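Local structure of beta-glucosidase (Saccharopolyspora erythraea D, 5M6G) at residues V271-V276 with L306-Y311. The protein probably hydrolyses terminal, non-reducing beta-D-glucosyl residues to release beta-D-glucose, as a member of glycosyl hydrolase family 3. Sequence-based numbering, arbitrary orientation.
Sequences VGSVMV and LVVSDY. With SOR (sorbitol), chain L.
Two donors share the carbonyl oxygen of Leu306: Ser273 OG at 2.9 Å and Val274 N at 3.0 Å, arriving from opposite faces of the carbonyl plane. The hydroxyl stands anti to its own backbone nitrogen (chi1 -175°), which turns OG to the neighbouring strand, where it also rests against Val308 CG1. The double grip sits within a parallel ladder: Leu306 N bonds to Gly272 O, Val308 N to Val274 O and Val276 N to Val308 O. Ser273, Met275, Leu306 and Val308 share a face of the sheet, and Trp176 packs on all of them but Met275; Val274 and Val307 share the other, both touching Leu297 of helix 290-300. Where strand 273-276 ends, Val276 CG2 crosses against Val307 CG1 at 3.7 Å. Strand, helix and parallel strand illustrate the beta-alpha-beta crossover of a TIM-barrel-type domain, whose strands deliver pocket residues at their C-terminal ends. Here Met275 runs extended as far as its sulfur, then bends at chi3 (-60°); SD lies 3.8 Å from Asp310 CG, and CE comes 3.6 Å from sorbitol O2. Asp310 OD1 accepts sorbitol O3 at 2.5 Å and Tyr311 N at 2.6 Å, the latter on its anti side, while OD2 bonds a glycerol, probably from the crystallisation liquor. A leucine in place of Asp310 would probably leave sorbitol O3 and Tyr311 N without their shared acceptor and hold the sugar alcohol less firmly. Lys231, His232, Asp129 and Arg192 also hydrogen-bond the sorbitol. The ladder thus gives a largely apolar wall, and Asp310 beyond it a chain-held carboxylate that receives a ligand hydroxyl.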
ATOM      1  N   VAL A 271      -6.564 -14.739   2.657  1.00 15.04           N
ATOM      2  CA  VAL A 271      -6.166 -13.796   1.613  1.00 15.04           C
ATOM      3  C   VAL A 271      -6.303 -14.464   0.250  1.00 12.01           C
ATOM      4  O   VAL A 271      -5.892 -15.612   0.059  1.00 13.54           O
ATOM      5  CB  VAL A 271      -4.735 -13.280   1.876  1.00 14.51           C
ATOM      6  CG1 VAL A 271      -3.671 -14.376   1.629  1.00 11.31           C
ATOM      7  CG2 VAL A 271      -4.460 -12.044   1.043  1.00 11.01           C
ATOM      8  N   GLY A 272      -6.925 -13.758  -0.696  1.00  9.59           N
ATOM      9  CA  GLY A 272      -7.232 -14.381  -1.976  1.00 12.15           C
ATOM     10  C   GLY A 272      -6.061 -14.440  -2.929  1.00 14.26           C
ATOM     11  O   GLY A 272      -6.001 -15.331  -3.792  1.00 13.81           O
ATOM     12  N   SER A 273      -5.110 -13.521  -2.780  1.00 12.10           N
ATOM     13  CA  SER A 273      -4.002 -13.378  -3.714  1.00 10.69           C
ATOM     14  C   SER A 273      -2.715 -13.119  -2.949  1.00 13.99           C
ATOM     15  O   SER A 273      -2.734 -12.554  -1.857  1.00 12.04           O
ATOM     16  CB  SER A 273      -4.255 -12.225  -4.698  1.00 15.41           C
ATOM     17  OG  SER A 273      -3.238 -12.169  -5.678  1.00 19.28           O
ATOM     18  N   VAL A 274      -1.599 -13.560  -3.528  1.00 12.11           N
ATOM     19  CA  VAL A 274      -0.260 -13.217  -3.054  1.00 14.63           C
ATOM     20  C   VAL A 274       0.526 -12.694  -4.249  1.00 12.64           C
ATOM     21  O   VAL A 274       0.511 -13.311  -5.321  1.00 14.94           O
ATOM     22  CB  VAL A 274       0.459 -14.425  -2.412  1.00 14.26           C
ATOM     23  CG1 VAL A 274       1.921 -14.114  -2.192  1.00 12.24           C
ATOM     24  CG2 VAL A 274      -0.203 -14.806  -1.092  1.00 11.96           C
ATOM     25  N   MET A 275       1.196 -11.557  -4.077  1.00 10.57           N
ATOM     26  CA  MET A 275       2.015 -10.978  -5.135  1.00 11.47           C
ATOM     27  C   MET A 275       3.490 -11.245  -4.850  1.00 13.88           C
ATOM     28  O   MET A 275       3.956 -11.037  -3.725  1.00 12.76           O
ATOM     29  CB  MET A 275       1.776  -9.472  -5.274  1.00  8.23           C
ATOM     30  CG  MET A 275       2.580  -8.895  -6.417  1.00 10.31           C
ATOM     31  SD  MET A 275       2.464  -7.112  -6.586  1.00 13.45           S
ATOM     32  CE  MET A 275       0.709  -6.932  -6.859  1.00 14.81           C
ATOM     33  N   VAL A 276       4.226 -11.717  -5.876  1.00 13.61           N
ATOM     34  CA  VAL A 276       5.641 -12.047  -5.701  1.00 11.11           C
ATOM     35  C   VAL A 276       6.497 -10.785  -5.809  1.00 14.13           C
ATOM     36  O   VAL A 276       6.129  -9.811  -6.475  1.00 14.56           O
ATOM     37  CB  VAL A 276       6.061 -13.118  -6.730  1.00 14.30           C
ATOM     38  CG1 VAL A 276       7.526 -13.552  -6.524  1.00 11.68           C
ATOM     39  CG2 VAL A 276       5.136 -14.316  -6.619  1.00 11.23           C
ATOM     40  N   LEU A 306      -4.610 -17.130  -5.601  1.00 14.08           N
ATOM     41  CA  LEU A 306      -4.066 -16.680  -6.876  1.00 13.27           C
ATOM     42  C   LEU A 306      -2.710 -16.026  -6.637  1.00 12.15           C
ATOM     43  O   LEU A 306      -2.636 -14.990  -5.970  1.00 15.82           O
ATOM     44  CB  LEU A 306      -5.043 -15.689  -7.516  1.00 17.55           C
ATOM     45  CG  LEU A 306      -4.966 -15.239  -8.974  1.00 15.48           C
ATOM     46  CD1 LEU A 306      -6.245 -14.461  -9.292  1.00 10.98           C
ATOM     47  CD2 LEU A 306      -3.736 -14.393  -9.241  1.00 13.64           C
ATOM     48  N   VAL A 307      -1.647 -16.602  -7.199  1.00 14.63           N
ATOM     49  CA  VAL A 307      -0.316 -16.002  -7.117  1.00 10.98           C
ATOM     50  C   VAL A 307      -0.103 -15.119  -8.343  1.00 13.71           C
ATOM     51  O   VAL A 307      -0.116 -15.604  -9.483  1.00 13.28           O
ATOM     52  CB  VAL A 307       0.778 -17.075  -7.017  1.00 11.98           C
ATOM     53  CG1 VAL A 307       2.150 -16.410  -6.951  1.00 11.32           C
ATOM     54  CG2 VAL A 307       0.526 -17.952  -5.813  1.00 11.31           C
ATOM     55  N   VAL A 308       0.105 -13.824  -8.116  1.00 12.25           N
ATOM     56  CA  VAL A 308       0.269 -12.867  -9.204  1.00 13.21           C
ATOM     57  C   VAL A 308       1.688 -12.312  -9.176  1.00 13.19           C
ATOM     58  O   VAL A 308       2.276 -12.128  -8.102  1.00  9.98           O
ATOM     59  CB  VAL A 308      -0.791 -11.746  -9.119  1.00 12.54           C
ATOM     60  CG1 VAL A 308      -0.631 -10.933  -7.838  1.00 10.01           C
ATOM     61  CG2 VAL A 308      -0.749 -10.851 -10.360  1.00 11.44           C
ATOM     62  N   SER A 309       2.247 -12.065 -10.362  1.00 11.60           N
ATOM     63  CA  SER A 309       3.554 -11.432 -10.459  1.00 13.53           C
ATOM     64  C   SER A 309       3.459  -9.938 -10.146  1.00 14.17           C
ATOM     65  O   SER A 309       2.374  -9.349 -10.121  1.00 12.26           O
ATOM     66  CB  SER A 309       4.148 -11.622 -11.860  1.00 10.72           C
ATOM     67  OG  SER A 309       3.694 -10.615 -12.760  1.00 11.85           O
ATOM     68  N   ASP A 310       4.620  -9.323  -9.891  1.00 12.69           N
ATOM     69  CA  ASP A 310       4.694  -7.869  -9.886  1.00 16.36           C
ATOM     70  C   ASP A 310       4.794  -7.373 -11.327  1.00 14.53           C
ATOM     71  O   ASP A 310       4.870  -8.151 -12.286  1.00 11.78           O
ATOM     72  CB  ASP A 310       5.867  -7.376  -9.027  1.00 12.16           C
ATOM     73  CG  ASP A 310       5.613  -5.986  -8.414  1.00 17.27           C
ATOM     74  OD1 ASP A 310       4.857  -5.174  -9.011  1.00 17.21           O
ATOM     75  OD2 ASP A 310       6.172  -5.709  -7.325  1.00 18.68           O
ATOM     76  N   TYR A 311       4.808  -6.053 -11.472  1.00 15.10           N
ATOM     77  CA  TYR A 311       4.575  -5.373 -12.742  1.00 17.17           C
ATOM     78  C   TYR A 311       5.795  -5.510 -13.644  1.00 12.83           C
ATOM     79  O   TYR A 311       6.877  -5.026 -13.298  1.00 17.52           O
ATOM     80  CB  TYR A 311       4.266  -3.909 -12.438  1.00 16.09           C
ATOM     81  CG  TYR A 311       3.810  -3.022 -13.567  1.00 17.72           C
ATOM     82  CD1 TYR A 311       4.718  -2.249 -14.285  1.00 15.77           C
ATOM     83  CD2 TYR A 311       2.449  -2.882 -13.862  1.00 19.52           C
ATOM     84  CE1 TYR A 311       4.283  -1.384 -15.295  1.00 20.28           C
ATOM     85  CE2 TYR A 311       2.012  -2.028 -14.867  1.00 18.92           C
ATOM     86  CZ  TYR A 311       2.927  -1.285 -15.578  1.00 22.11           C
ATOM     87  OH  TYR A 311       2.478  -0.439 -16.572  1.00 21.42           O
TER
HETATM   88  C1  SOR L 711       3.470  -3.199  -6.083  1.00 25.88           C
HETATM   89  C2  SOR L 711       2.367  -2.556  -6.905  1.00 38.96           C
HETATM   90  C3  SOR L 711       2.884  -2.313  -8.320  1.00 43.25           C
HETATM   91  C4  SOR L 711       1.967  -1.361  -9.084  1.00 31.59           C
HETATM   92  C5  SOR L 711       2.674  -0.650 -10.242  1.00 40.79           C
HETATM   93  C6  SOR L 711       1.796   0.515 -10.690  1.00 25.74           C
HETATM   94  O1  SOR L 711       3.271  -2.958  -4.712  1.00 22.27           O
HETATM   95  O2  SOR L 711       1.235  -3.408  -6.936  1.00 26.60           O
HETATM   96  O3  SOR L 711       2.947  -3.548  -8.985  1.00 35.74           O
HETATM   97  O4  SOR L 711       0.848  -2.069  -9.577  1.00 40.21           O
HETATM   98  O5  SOR L 711       3.966  -0.182  -9.873  1.00 37.75           O
HETATM   99  O6  SOR L 711       2.546   1.432 -11.459  1.00 35.41           O